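Local structure of LPG0439 HIT-related domain-containing protein (Legionella pneumophila subsp. pneumophila, 5L0L) at residues Arg47-Ile52 against Val145-Pro150; His130-Gly135 against Leu154-Ile159; Val39-Thr44 against Ile172-Glu177. The protein is of unknown function but carries a HIT-related domain, the fold of the histidine-triad family, many of whose members act on nucleotides. All coordinates share one frame; numbering follows the deposited sequence.

All three contacts tie one antiparallel sheet of the HIT-related domain to the long loop between strand 128-134 and helix 176-194. The first segments of contacts 3, 1 and 2 lie at or beside strands 35-41, 51-58 and 128-134 respectively, neighbours in that sheet. Contact 1 lies between the others: its centre is about 8 Å from that of contact 2 and 9 Å from that of contact 3, whereas contacts 2 and 3 are about 15 Å apart. Along the chain the segments of contacts 1 and 2 alternate, and contact 3 encloses both. The sheet end and the loop are thus bound at successive points, with the sulfate site on contact 2.

Contact 1. Residues Arg47-Ile52 against Val145-Pro150; sequences RGYRII and VPLRGP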
ATOM      1  N   ARG A  47      -3.397  17.449   0.006  1.00 13.07           N
ATOM      2  CA  ARG A  47      -4.483  16.757   0.705  1.00 12.89           C
ATOM      3  C   ARG A  47      -3.958  15.551   1.499  1.00 12.62           C
ATOM      4  O   ARG A  47      -3.124  14.771   1.001  1.00 12.49           O
ATOM      5  CB  ARG A  47      -5.551  16.264  -0.253  1.00 13.15           C
ATOM      6  CG  ARG A  47      -6.230  17.386  -1.045  1.00 13.42           C
ATOM      7  CD  ARG A  47      -7.217  16.841  -2.046  1.00 13.81           C
ATOM      8  NE  ARG A  47      -6.536  15.926  -2.961  1.00 13.93           N
ATOM      9  CZ  ARG A  47      -7.052  14.815  -3.480  1.00 14.23           C
ATOM     10  NH1 ARG A  47      -8.309  14.458  -3.257  1.00 14.51           N
ATOM     11  NH2 ARG A  47      -6.306  14.075  -4.261  1.00 14.36           N
ATOM     12  N   GLY A  48      -4.464  15.404   2.717  1.00 12.55           N
ATOM     13  CA  GLY A  48      -4.084  14.317   3.598  1.00 12.61           C
ATOM     14  C   GLY A  48      -2.613  14.327   4.037  1.00 12.49           C
ATOM     15  O   GLY A  48      -2.118  13.314   4.527  1.00 12.59           O
ATOM     16  N   TYR A  49      -1.942  15.460   3.874  1.00 12.39           N
ATOM     17  CA  TYR A  49      -0.497  15.568   4.065  1.00 12.35           C
ATOM     18  C   TYR A  49       0.241  14.454   3.304  1.00 12.28           C
ATOM     19  O   TYR A  49       1.110  13.797   3.857  1.00 12.35           O
ATOM     20  CB  TYR A  49      -0.134  15.547   5.573  1.00 12.57           C
ATOM     21  CG  TYR A  49      -0.917  16.455   6.507  1.00 12.78           C
ATOM     22  CD1 TYR A  49      -1.453  17.682   6.084  1.00 12.74           C
ATOM     23  CD2 TYR A  49      -1.117  16.094   7.820  1.00 13.15           C
ATOM     24  CE1 TYR A  49      -2.158  18.491   6.958  1.00 12.99           C
ATOM     25  CE2 TYR A  49      -1.774  16.921   8.721  1.00 13.46           C
ATOM     26  CZ  TYR A  49      -2.304  18.109   8.295  1.00 13.36           C
ATOM     27  OH  TYR A  49      -2.998  18.892   9.154  1.00 13.71           O
ATOM     28  N   ARG A  50      -0.140  14.223   2.035  1.00 12.24           N
ATOM     29  CA  ARG A  50       0.451  13.142   1.246  1.00 12.28           C
ATOM     30  C   ARG A  50       1.974  13.198   1.240  1.00 12.28           C
ATOM     31  O   ARG A  50       2.553  14.291   1.012  1.00 12.31           O
ATOM     32  CB  ARG A  50      -0.006  13.220  -0.204  1.00 12.39           C
ATOM     33  CG  ARG A  50      -1.329  12.604  -0.516  1.00 12.54           C
ATOM     34  CD  ARG A  50      -1.706  12.904  -1.972  1.00 12.79           C
ATOM     35  NE  ARG A  50      -0.948  12.093  -2.908  1.00 13.00           N
ATOM     36  CZ  ARG A  50      -1.279  11.910  -4.199  1.00 13.42           C
ATOM     37  NH1 ARG A  50      -2.298  12.565  -4.753  1.00 13.66           N
ATOM     38  NH2 ARG A  50      -0.554  11.077  -4.942  1.00 13.68           N
ATOM     39  N   ILE A  51       2.605  12.038   1.432  1.00 12.36           N
ATOM     40  CA  ILE A  51       4.029  11.863   1.166  1.00 12.52           C
ATOM     41  C   ILE A  51       4.247  10.863   0.035  1.00 12.81           C
ATOM     42  O   ILE A  51       3.360  10.073  -0.299  1.00 12.83           O
ATOM     43  CB  ILE A  51       4.820  11.407   2.405  1.00 12.57           C
ATOM     44  CG1 ILE A  51       4.309  10.062   2.905  1.00 12.66           C
ATOM     45  CG2 ILE A  51       4.806  12.507   3.467  1.00 12.58           C
ATOM     46  CD1 ILE A  51       5.180   9.416   3.958  1.00 12.91           C
ATOM     47  N   ILE A  52       5.422  10.944  -0.570  1.00 13.22           N
ATOM     48  CA  ILE A  52       5.908   9.928  -1.519  1.00 13.69           C
ATOM     49  C   ILE A  52       7.156   9.311  -0.891  1.00 14.02           C
ATOM     50  O   ILE A  52       8.053  10.026  -0.430  1.00 14.05           O
ATOM     51  CB  ILE A  52       6.279  10.546  -2.862  1.00 14.01           C
ATOM     52  CG1 ILE A  52       5.085  11.306  -3.463  1.00 14.06           C
ATOM     53  CG2 ILE A  52       6.785   9.472  -3.844  1.00 14.39           C
ATOM     54  CD1 ILE A  52       5.466  12.236  -4.605  1.00 14.49           C
ATOM     55  N   VAL A 145      -2.643  24.171   8.994  1.00 15.18           N
ATOM     56  CA  VAL A 145      -2.719  23.337   7.780  1.00 14.96           C
ATOM     57  C   VAL A 145      -3.902  22.362   7.919  1.00 14.85           C
ATOM     58  O   VAL A 145      -3.782  21.326   8.558  1.00 14.62           O
ATOM     59  CB  VAL A 145      -1.418  22.544   7.534  1.00 14.84           C
ATOM     60  CG1 VAL A 145      -1.446  21.925   6.133  1.00 14.71           C
ATOM     61  CG2 VAL A 145      -0.150  23.377   7.754  1.00 15.05           C
ATOM     62  N   PRO A 146      -5.040  22.674   7.289  1.00 14.99           N
ATOM     63  CA  PRO A 146      -6.167  21.735   7.319  1.00 15.00           C
ATOM     64  C   PRO A 146      -5.752  20.440   6.616  1.00 14.64           C
ATOM     65  O   PRO A 146      -5.002  20.486   5.641  1.00 14.44           O
ATOM     66  CB  PRO A 146      -7.263  22.429   6.490  1.00 15.30           C
ATOM     67  CG  PRO A 146      -6.778  23.799   6.268  1.00 15.52           C
ATOM     68  CD  PRO A 146      -5.329  23.890   6.517  1.00 15.32           C
ATOM     69  N   LEU A 147      -6.227  19.326   7.127  1.00 14.58           N
ATOM     70  CA  LEU A 147      -5.908  18.041   6.544  1.00 14.41           C
ATOM     71  C   LEU A 147      -6.326  17.950   5.076  1.00 14.48           C
ATOM     72  O   LEU A 147      -5.539  17.533   4.232  1.00 14.33           O
ATOM     73  CB  LEU A 147      -6.576  16.921   7.355  1.00 14.41           C
ATOM     74  CG  LEU A 147      -6.260  15.484   6.868  1.00 14.24           C
ATOM     75  CD1 LEU A 147      -4.790  15.157   7.106  1.00 14.16           C
ATOM     76  CD2 LEU A 147      -7.183  14.477   7.563  1.00 14.37           C
ATOM     77  N   ARG A 148      -7.561  18.377   4.795  1.00 14.77           N
ATOM     78  CA  ARG A 148      -8.183  18.260   3.485  1.00 15.07           C
ATOM     79  C   ARG A 148      -8.374  16.794   3.089  1.00 14.89           C
ATOM     80  O   ARG A 148      -8.131  15.881   3.891  1.00 14.75           O
ATOM     81  CB  ARG A 148      -7.396  19.050   2.416  1.00 15.42           C
ATOM     82  CG  ARG A 148      -7.226  20.524   2.779  1.00 15.85           C
ATOM     83  CD  ARG A 148      -6.122  21.080   1.907  1.00 16.13           C
ATOM     84  NE  ARG A 148      -5.989  22.498   2.061  1.00 16.53           N
ATOM     85  CZ  ARG A 148      -5.000  23.148   2.676  1.00 16.46           C
ATOM     86  NH1 ARG A 148      -3.971  22.545   3.257  1.00 16.26           N
ATOM     87  NH2 ARG A 148      -5.091  24.463   2.727  1.00 16.76           N
ATOM     88  N   GLY A 149      -8.845  16.549   1.873  1.00 14.94           N
ATOM     89  CA  GLY A 149      -9.203  15.201   1.452  1.00 14.96           C
ATOM     90  C   GLY A 149     -10.664  14.926   1.799  1.00 15.23           C
ATOM     91  O   GLY A 149     -11.321  15.736   2.464  1.00 15.21           O
ATOM     92  N   PRO A 150     -11.222  13.824   1.278  1.00 15.44           N
ATOM     93  CA  PRO A 150     -12.617  13.500   1.534  1.00 15.82           C
ATOM     94  C   PRO A 150     -12.845  13.021   2.956  1.00 15.88           C
ATOM     95  O   PRO A 150     -11.923  12.510   3.621  1.00 15.45           O
ATOM     96  CB  PRO A 150     -12.946  12.424   0.476  1.00 15.96           C
ATOM     97  CG  PRO A 150     -11.655  11.931  -0.016  1.00 15.78           C
ATOM     98  CD  PRO A 150     -10.583  12.906   0.332  1.00 15.48           C
TER
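Tyr49 OH donates a short bond of 2.6 Å to Val145 O and also accepts the backbone N-H of Ile142, so one phenol oxygen joins two points of the same loop. In this HIT-like domain the contact fastens the turn leading into strand 51-58 to the loop between strand 128-134 and helix 176-194. The carbonyl of Val145 lies at the edge of the Tyr49 ring, near its plane, and Val145 CG1 meets ring atom CE1 at 3.6 Å. Leu147 approaches quite differently: its CD1 sits almost straight over the ring centre, 3.8 Å from the centroid, in a CH-pi contact. Leu147 CG lies anti to its backbone nitrogen (chi1 -177°), which carries the branch over the ring face and sets Leu147 CD1 3.7 Å from Gly48 CA. The backbone of Leu147 adds a second polar tie, its O taking the N-H of Gly48 at 2.8 Å with an angle of 148° at the hydrogen. Gly48 and Tyr49 both have positive phi, the chain turning tightly before the strand begins. Helix 176-194 meets the tyrosine through Cys182 and Phe186. The guanidinium of Arg47 forms a salt bridge with Asp45 and hydrogen bonds to the backbone O of Asp157 and to Gln169, and Arg148 pairs with Glu178 in a salt bridge; between these arginines the contact is aliphatic, Arg47 CG lying 4.0 Å from Arg148 CB.

Contact 2. Residues His130-Gly135 against Leu154-Ile159; sequences HMWGRG and LMFDLI. With SO4 (sulfate ion), chain C.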
ATOM      1  N   HIS A 130       2.690   5.967  -2.145  1.00 14.05           N
ATOM      2  CA  HIS A 130       2.033   7.174  -1.619  1.00 13.72           C
ATOM      3  C   HIS A 130       1.466   6.824  -0.264  1.00 13.46           C
ATOM      4  O   HIS A 130       0.946   5.737  -0.075  1.00 13.45           O
ATOM      5  CB  HIS A 130       0.867   7.578  -2.521  1.00 13.86           C
ATOM      6  CG  HIS A 130       1.270   7.814  -3.928  1.00 14.18           C
ATOM      7  ND1 HIS A 130       1.817   9.004  -4.339  1.00 14.34           N
ATOM      8  CD2 HIS A 130       1.290   6.987  -5.002  1.00 14.51           C
ATOM      9  CE1 HIS A 130       2.151   8.904  -5.619  1.00 14.62           C
ATOM     10  NE2 HIS A 130       1.795   7.705  -6.054  1.00 14.69           N
HETATM   11  N   MSE A 131       1.519   7.770   0.662  1.00 13.12           N
HETATM   12  CA  MSE A 131       0.935   7.583   1.999  1.00 13.00           C
HETATM   13  C   MSE A 131       0.288   8.905   2.414  1.00 12.68           C
HETATM   14  O   MSE A 131       0.753   9.998   2.011  1.00 12.56           O
HETATM   15  CB  MSE A 131       2.022   7.137   2.984  1.00 13.22           C
HETATM   16  CG  MSE A 131       1.465   6.908   4.362  1.00 13.38           C
HETATM   17 SE   MSE A 131       2.828   6.224   5.631  1.00 13.94          SE
HETATM   18  CE  MSE A 131       3.222   4.531   4.740  1.00 14.19           C
ATOM     19  N   TRP A 132      -0.814   8.821   3.151  1.00 12.57           N
ATOM     20  CA  TRP A 132      -1.540  10.022   3.575  1.00 12.47           C
ATOM     21  C   TRP A 132      -2.373   9.688   4.789  1.00 12.59           C
ATOM     22  O   TRP A 132      -2.442   8.506   5.211  1.00 12.75           O
ATOM     23  CB  TRP A 132      -2.422  10.560   2.421  1.00 12.38           C
ATOM     24  CG  TRP A 132      -3.446   9.563   1.989  1.00 12.44           C
ATOM     25  CD1 TRP A 132      -4.751   9.503   2.386  1.00 12.50           C
ATOM     26  CD2 TRP A 132      -3.254   8.457   1.085  1.00 12.51           C
ATOM     27  NE1 TRP A 132      -5.373   8.411   1.818  1.00 12.60           N
ATOM     28  CE2 TRP A 132      -4.486   7.763   1.008  1.00 12.61           C
ATOM     29  CE3 TRP A 132      -2.164   7.980   0.339  1.00 12.54           C
ATOM     30  CZ2 TRP A 132      -4.670   6.634   0.205  1.00 12.72           C
ATOM     31  CZ3 TRP A 132      -2.334   6.829  -0.411  1.00 12.66           C
ATOM     32  CH2 TRP A 132      -3.567   6.163  -0.471  1.00 12.75           C
ATOM     33  N   GLY A 133      -2.957  10.716   5.376  1.00 12.56           N
ATOM     34  CA  GLY A 133      -3.787  10.564   6.593  1.00 12.72           C
ATOM     35  C   GLY A 133      -5.249  10.886   6.313  1.00 12.71           C
ATOM     36  O   GLY A 133      -5.564  11.725   5.431  1.00 12.59           O
ATOM     37  N   ARG A 134      -6.132  10.230   7.071  1.00 12.94           N
ATOM     38  CA  ARG A 134      -7.558  10.484   7.069  1.00 13.09           C
ATOM     39  C   ARG A 134      -8.044  10.949   8.446  1.00 13.39           C
ATOM     40  O   ARG A 134      -7.558  10.520   9.502  1.00 13.56           O
ATOM     41  CB  ARG A 134      -8.362   9.239   6.614  1.00 13.17           C
ATOM     42  CG  ARG A 134      -7.904   8.631   5.287  1.00 13.03           C
ATOM     43  CD  ARG A 134      -8.083   9.601   4.106  1.00 12.86           C
ATOM     44  NE  ARG A 134      -9.480   9.952   3.883  1.00 12.97           N
ATOM     45  CZ  ARG A 134     -10.360   9.174   3.237  1.00 13.13           C
ATOM     46  NH1 ARG A 134     -11.598   9.586   3.126  1.00 13.34           N
ATOM     47  NH2 ARG A 134     -10.014   7.996   2.692  1.00 13.13           N
ATOM     48  N   GLY A 135      -9.071  11.765   8.404  1.00 13.61           N
ATOM     49  CA  GLY A 135      -9.662  12.341   9.591  1.00 14.05           C
ATOM     50  C   GLY A 135     -10.593  13.478   9.223  1.00 14.29           C
ATOM     51  O   GLY A 135     -11.126  13.483   8.114  1.00 14.25           O
ATOM     52  N   LEU A 154     -15.117   7.652   2.609  1.00 16.89           N
ATOM     53  CA  LEU A 154     -15.088   7.867   1.164  1.00 16.97           C
ATOM     54  C   LEU A 154     -13.699   7.516   0.636  1.00 16.47           C
ATOM     55  O   LEU A 154     -12.706   7.644   1.367  1.00 16.16           O
ATOM     56  CB  LEU A 154     -15.400   9.319   0.824  1.00 17.23           C
ATOM     57  CG  LEU A 154     -16.774   9.810   1.299  1.00 17.89           C
ATOM     58  CD1 LEU A 154     -16.929  11.300   1.044  1.00 18.14           C
ATOM     59  CD2 LEU A 154     -17.870   9.003   0.617  1.00 18.46           C
HETATM   60  N   MSE A 155     -13.630   7.116  -0.622  1.00 16.44           N
HETATM   61  CA  MSE A 155     -12.347   6.871  -1.287  1.00 16.30           C
HETATM   62  C   MSE A 155     -11.527   8.138  -1.520  1.00 16.09           C
HETATM   63  O   MSE A 155     -12.025   9.103  -2.079  1.00 16.08           O
HETATM   64  CB  MSE A 155     -12.599   6.210  -2.652  1.00 16.60           C
HETATM   65  CG  MSE A 155     -11.338   5.812  -3.421  1.00 16.66           C
HETATM   66 SE   MSE A 155     -10.575   4.194  -2.626  0.75 16.67          SE
HETATM   67  CE  MSE A 155     -11.867   2.925  -3.304  1.00 17.12           C
ATOM     68  N   PHE A 156     -10.260   8.114  -1.119  1.00 15.79           N
ATOM     69  CA  PHE A 156      -9.304   9.183  -1.414  1.00 15.77           C
ATOM     70  C   PHE A 156      -8.725   8.938  -2.808  1.00 16.11           C
ATOM     71  O   PHE A 156      -8.116   7.891  -3.056  1.00 16.28           O
ATOM     72  CB  PHE A 156      -8.199   9.178  -0.364  1.00 15.38           C
ATOM     73  CG  PHE A 156      -7.286  10.383  -0.406  1.00 15.10           C
ATOM     74  CD1 PHE A 156      -6.415  10.586  -1.464  1.00 15.01           C
ATOM     75  CD2 PHE A 156      -7.273  11.291   0.640  1.00 14.97           C
ATOM     76  CE1 PHE A 156      -5.541  11.687  -1.489  1.00 15.01           C
ATOM     77  CE2 PHE A 156      -6.416  12.384   0.616  1.00 14.86           C
ATOM     78  CZ  PHE A 156      -5.546  12.577  -0.428  1.00 14.84           C
ATOM     79  N   ASP A 157      -8.965   9.843  -3.749  1.00 16.64           N
ATOM     80  CA  ASP A 157      -8.496   9.638  -5.118  1.00 17.20           C
ATOM     81  C   ASP A 157      -7.120  10.270  -5.273  1.00 16.95           C
ATOM     82  O   ASP A 157      -6.981  11.485  -5.120  1.00 16.51           O
ATOM     83  CB  ASP A 157      -9.480  10.216  -6.150  1.00 18.15           C
ATOM     84  CG  ASP A 157      -9.259   9.631  -7.537  1.00 19.05           C
ATOM     85  OD1 ASP A 157      -8.111   9.630  -8.079  1.00 19.41           O
ATOM     86  OD2 ASP A 157     -10.237   9.104  -8.111  1.00 20.15           O
ATOM     87  N   LEU A 158      -6.104   9.446  -5.561  1.00 16.96           N
ATOM     88  CA  LEU A 158      -4.731   9.935  -5.705  1.00 17.20           C
ATOM     89  C   LEU A 158      -4.468  10.678  -7.021  1.00 18.24           C
ATOM     90  O   LEU A 158      -3.416  11.309  -7.146  1.00 17.89           O
ATOM     91  CB  LEU A 158      -3.699   8.810  -5.506  1.00 16.84           C
ATOM     92  CG  LEU A 158      -3.695   8.231  -4.091  1.00 16.50           C
ATOM     93  CD1 LEU A 158      -2.879   6.954  -4.053  1.00 16.52           C
ATOM     94  CD2 LEU A 158      -3.183   9.202  -3.018  1.00 16.24           C
ATOM     95  N   ILE A 159      -5.417  10.592  -7.959  1.00 19.69           N
ATOM     96  CA  ILE A 159      -5.472  11.352  -9.202  1.00 21.58           C
ATOM     97  C   ILE A 159      -4.566  10.698 -10.235  1.00 23.10           C
ATOM     98  O   ILE A 159      -3.345  10.792 -10.137  1.00 24.96           O
ATOM     99  CB  ILE A 159      -5.085  12.858  -9.105  1.00 22.33           C
ATOM    100  CG1 ILE A 159      -5.761  13.585  -7.961  1.00 22.14           C
ATOM    101  CG2 ILE A 159      -5.449  13.572 -10.427  1.00 23.33           C
ATOM    102  CD1 ILE A 159      -7.277  13.512  -7.938  1.00 22.47           C
TER
HETATM  103  S   SO4 C 401       1.643   7.121  -9.443  1.00 23.22           S
HETATM  104  O1  SO4 C 401       2.826   7.998  -9.200  1.00 29.90           O
HETATM  105  O2  SO4 C 401       1.775   6.809 -10.861  1.00 24.66           O
HETATM  106  O3  SO4 C 401       1.902   6.064  -8.473  1.00 21.79           O
HETATM  107  O4  SO4 C 401       0.625   8.132  -9.127  1.00 23.57           O
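Arg134 leaves strand 128-134 and curls back to the loop 154-159, reaching Leu154 O past the ring of Phe156. From CB its chain folds at chi2 (-63°) and again at chi3 (-62°), bringing Arg134 CD to the edge of the Trp132 indole and to 3.9 Å from Phe156 CD2. NE passes the same ring atom, and Arg134 NH2 then comes 3.7 Å from Phe156 CB, which lies over a guanidinium face. At the tip both terminal nitrogens grip one oxygen end-on, close to the guanidinium plane: Arg134 NH1 to Leu154 O is 2.8 Å and Arg134 NH2 to Leu154 O is 3.0 Å. Phe156 stacks face to face on the five-membered ring of Trp132, centroids 4.1 Å apart and planes at 30°, while Leu158 CD2 rests over the six-membered ring, 3.6 Å from Trp132 CZ3. Gln98 OE1 receives both Trp132 NE1 and Arg134 NH2. Beyond the tryptophan, His130 NE2 donates to sulfate O3 at 2.9 Å; His128 NE2 and the backbone N atoms of Gly103 and Asn105 also bind the anion. His128 and His130 recall two of the three alternating histidines of HIT proteins, Trp132 taking the next such position, and the sulfate, probably from the crystallisation liquor, is consistent with a phosphate-binding site. Arg134 also donates to Pro150 O; its positive charge is thus probably met by neutral loop carbonyls and the Gln98 amide.

Contact 3. Residues Val39-Thr44 against Ile172-Glu177; sequences VILNPT and IKWNEE
Trp174 presents its indole edge to the end of strand 35-41, and NE1 donates to Asn42 O over 3.0 Å. The oxygen lies almost exactly in the ring plane, although the bond is bent, with 133° at the hydrogen. Farther round the indole, Trp174 CZ2 meets Leu41 CD1 at 4.2 Å, the two side chains crossing at about a right angle. This is the closer, more buried half of the contact. At Thr44 and Lys173 the join is looser and more exposed, and water does much of the bridging. One water donates to Pro43 O and accepts from Trp174 N; a second donates to Thr44 O and accepts from Lys173 NZ at 2.8 Å. Thr44 is itself pinned within an Asx turn: Asn42 OD1 accepts its backbone N at 2.9 Å and its OG1 at 3.1 Å. The bend takes the chain out of the sheet, where Asn42 still pairs with Arg50, just before strand 51-58. Trp174, just ahead of the N-cap Asn175, packs on Leu179 and Cys182 of helix 176-194, and Leu41 on Leu179 and Leu183, so the end of strand 35-41, the indole and the helix pack together.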
ATOM      1  N   VAL A  39      11.897  10.239   1.441  1.00 16.65           N
ATOM      2  CA  VAL A  39      10.573  10.545   1.918  1.00 15.98           C
ATOM      3  C   VAL A  39      10.363  12.040   1.712  1.00 15.66           C
ATOM      4  O   VAL A  39      11.094  12.857   2.291  1.00 15.85           O
ATOM      5  CB  VAL A  39      10.409  10.175   3.400  1.00 16.10           C
ATOM      6  CG1 VAL A  39       9.032  10.579   3.886  1.00 15.89           C
ATOM      7  CG2 VAL A  39      10.711   8.670   3.617  1.00 16.44           C
ATOM      8  N   ILE A  40       9.379  12.421   0.888  1.00 15.14           N
ATOM      9  CA  ILE A  40       9.101  13.832   0.610  1.00 15.00           C
ATOM     10  C   ILE A  40       7.603  14.097   0.720  1.00 14.60           C
ATOM     11  O   ILE A  40       6.789  13.188   0.510  1.00 14.21           O
ATOM     12  CB  ILE A  40       9.636  14.286  -0.796  1.00 15.28           C
ATOM     13  CG1 ILE A  40       8.753  13.767  -1.931  1.00 15.18           C
ATOM     14  CG2 ILE A  40      11.083  13.824  -1.014  1.00 15.65           C
ATOM     15  CD1 ILE A  40       9.158  14.275  -3.299  1.00 15.71           C
ATOM     16  N   LEU A  41       7.217  15.327   1.047  1.00 14.58           N
ATOM     17  CA  LEU A  41       5.812  15.706   0.877  1.00 14.48           C
ATOM     18  C   LEU A  41       5.532  15.814  -0.629  1.00 14.73           C
ATOM     19  O   LEU A  41       6.393  16.258  -1.409  1.00 14.93           O
ATOM     20  CB  LEU A  41       5.455  17.011   1.591  1.00 14.52           C
ATOM     21  CG  LEU A  41       5.328  16.917   3.096  1.00 14.47           C
ATOM     22  CD1 LEU A  41       5.330  18.329   3.671  1.00 14.74           C
ATOM     23  CD2 LEU A  41       4.049  16.184   3.515  1.00 14.26           C
ATOM     24  N   ASN A  42       4.351  15.376  -1.029  1.00 14.90           N
ATOM     25  CA  ASN A  42       3.967  15.431  -2.434  1.00 15.47           C
ATOM     26  C   ASN A  42       3.921  16.894  -2.900  1.00 16.15           C
ATOM     27  O   ASN A  42       3.139  17.671  -2.349  1.00 15.93           O
ATOM     28  CB  ASN A  42       2.622  14.743  -2.640  1.00 15.34           C
ATOM     29  CG  ASN A  42       2.293  14.565  -4.105  1.00 15.82           C
ATOM     30  OD1 ASN A  42       2.312  15.539  -4.873  1.00 16.44           O
ATOM     31  ND2 ASN A  42       1.977  13.347  -4.507  1.00 15.84           N
ATOM     32  N   PRO A  43       4.747  17.275  -3.893  1.00 17.30           N
ATOM     33  CA  PRO A  43       4.804  18.698  -4.255  1.00 18.21           C
ATOM     34  C   PRO A  43       3.559  19.234  -4.937  1.00 18.87           C
ATOM     35  O   PRO A  43       3.384  20.451  -4.943  1.00 19.82           O
ATOM     36  CB  PRO A  43       5.986  18.805  -5.237  1.00 18.88           C
ATOM     37  CG  PRO A  43       6.444  17.428  -5.503  1.00 18.75           C
ATOM     38  CD  PRO A  43       5.788  16.464  -4.569  1.00 17.81           C
ATOM     39  N   THR A  44       2.717  18.357  -5.470  1.00 18.97           N
ATOM     40  CA  THR A  44       1.530  18.799  -6.223  1.00 19.43           C
ATOM     41  C   THR A  44       0.182  18.575  -5.557  1.00 18.05           C
ATOM     42  O   THR A  44      -0.818  19.028  -6.095  1.00 18.35           O
ATOM     43  CB  THR A  44       1.506  18.163  -7.623  1.00 21.01           C
ATOM     44  OG1 THR A  44       1.384  16.742  -7.524  1.00 21.80           O
ATOM     45  CG2 THR A  44       2.758  18.506  -8.361  1.00 22.39           C
ATOM     46  N   ILE A 172      -4.722  19.500  -4.709  1.00 16.87           N
ATOM     47  CA  ILE A 172      -4.641  20.862  -4.193  1.00 17.15           C
ATOM     48  C   ILE A 172      -3.172  21.252  -4.015  1.00 17.46           C
ATOM     49  O   ILE A 172      -2.453  20.635  -3.217  1.00 16.30           O
ATOM     50  CB  ILE A 172      -5.405  21.032  -2.865  1.00 16.89           C
ATOM     51  CG1 ILE A 172      -6.890  20.733  -3.144  1.00 17.42           C
ATOM     52  CG2 ILE A 172      -5.210  22.449  -2.306  1.00 17.41           C
ATOM     53  CD1 ILE A 172      -7.764  20.773  -1.943  1.00 17.81           C
ATOM     54  N   LYS A 173      -2.760  22.309  -4.729  1.00 18.95           N
ATOM     55  CA  LYS A 173      -1.380  22.774  -4.674  1.00 20.07           C
ATOM     56  C   LYS A 173      -1.074  23.335  -3.294  1.00 18.16           C
ATOM     57  O   LYS A 173      -1.967  23.821  -2.598  1.00 17.75           O
ATOM     58  CB  LYS A 173      -1.115  23.880  -5.717  1.00 23.59           C
ATOM     59  CG  LYS A 173      -1.257  23.394  -7.139  1.00 27.06           C
ATOM     60  CD  LYS A 173       0.070  23.056  -7.832  1.00 30.31           C
ATOM     61  CE  LYS A 173      -0.109  22.933  -9.345  1.00 34.05           C
ATOM     62  NZ  LYS A 173       0.396  21.601  -9.819  1.00 35.40           N
ATOM     63  N   TRP A 174       0.178  23.228  -2.889  1.00 17.25           N
ATOM     64  CA  TRP A 174       0.608  23.719  -1.571  1.00 16.19           C
ATOM     65  C   TRP A 174       0.645  25.248  -1.492  1.00 16.69           C
ATOM     66  O   TRP A 174       1.248  25.903  -2.341  1.00 17.80           O
ATOM     67  CB  TRP A 174       2.028  23.200  -1.229  1.00 16.04           C
ATOM     68  CG  TRP A 174       2.066  21.896  -0.619  1.00 15.43           C
ATOM     69  CD1 TRP A 174       2.465  20.733  -1.201  1.00 16.05           C
ATOM     70  CD2 TRP A 174       1.715  21.571   0.727  1.00 14.76           C
ATOM     71  NE1 TRP A 174       2.344  19.690  -0.313  1.00 16.05           N
ATOM     72  CE2 TRP A 174       1.902  20.178   0.884  1.00 15.34           C
ATOM     73  CE3 TRP A 174       1.235  22.315   1.817  1.00 14.24           C
ATOM     74  CZ2 TRP A 174       1.647  19.519   2.097  1.00 15.71           C
ATOM     75  CZ3 TRP A 174       0.982  21.666   2.992  1.00 14.54           C
ATOM     76  CH2 TRP A 174       1.189  20.285   3.137  1.00 15.31           C
ATOM     77  N   ASN A 175       0.037  25.814  -0.463  1.00 16.27           N
ATOM     78  CA  ASN A 175       0.396  27.156   0.006  1.00 16.87           C
ATOM     79  C   ASN A 175       1.833  27.044   0.591  1.00 16.85           C
ATOM     80  O   ASN A 175       2.128  26.075   1.329  1.00 15.98           O
ATOM     81  CB  ASN A 175      -0.608  27.577   1.091  1.00 16.74           C
ATOM     82  CG  ASN A 175      -0.190  28.821   1.854  1.00 17.31           C
ATOM     83  OD1 ASN A 175       0.593  28.756   2.825  1.00 16.90           O
ATOM     84  ND2 ASN A 175      -0.715  29.971   1.426  1.00 18.65           N
ATOM     85  N   GLU A 176       2.649  28.086   0.366  0.50 18.00           N
ATOM     86  CA  GLU A 176       4.077  28.114   0.787  0.50 18.50           C
ATOM     87  C   GLU A 176       4.267  28.025   2.310  0.50 17.65           C
ATOM     88  O   GLU A 176       5.066  27.192   2.758  0.50 17.39           O
ATOM     89  CB  GLU A 176       4.841  29.341   0.217  0.50 20.33           C
ATOM     90  CG  GLU A 176       6.375  29.233   0.347  0.50 21.30           C
ATOM     91  CD  GLU A 176       7.178  30.477  -0.067  0.50 23.34           C
ATOM     92  OE1 GLU A 176       6.686  31.313  -0.869  0.50 24.95           O
ATOM     93  OE2 GLU A 176       8.349  30.629   0.410  0.50 24.03           O
ATOM     94  N   GLU A 177       3.577  28.855   3.104  0.60 18.31           N
ATOM     95  CA  GLU A 177       3.747  28.780   4.549  0.60 18.43           C
ATOM     96  C   GLU A 177       3.220  27.484   5.128  0.60 17.31           C
ATOM     97  O   GLU A 177       3.810  26.937   6.070  0.60 17.00           O
ATOM     98  CB  GLU A 177       3.133  30.012   5.203  0.60 19.65           C
ATOM     99  CG  GLU A 177       3.933  31.252   4.850  0.60 20.85           C
ATOM    100  CD  GLU A 177       5.435  31.128   5.123  0.60 23.73           C
ATOM    101  OE1 GLU A 177       5.834  30.772   6.269  0.60 26.03           O
ATOM    102  OE2 GLU A 177       6.241  31.400   4.180  0.60 31.60           O
TER
HETATM  103  O   HOH W   1       1.899  22.593  -4.994  1.00 27.00           O
HETATM  104  O   HOH W   2      -1.431  20.028  -8.438  1.00 27.99           O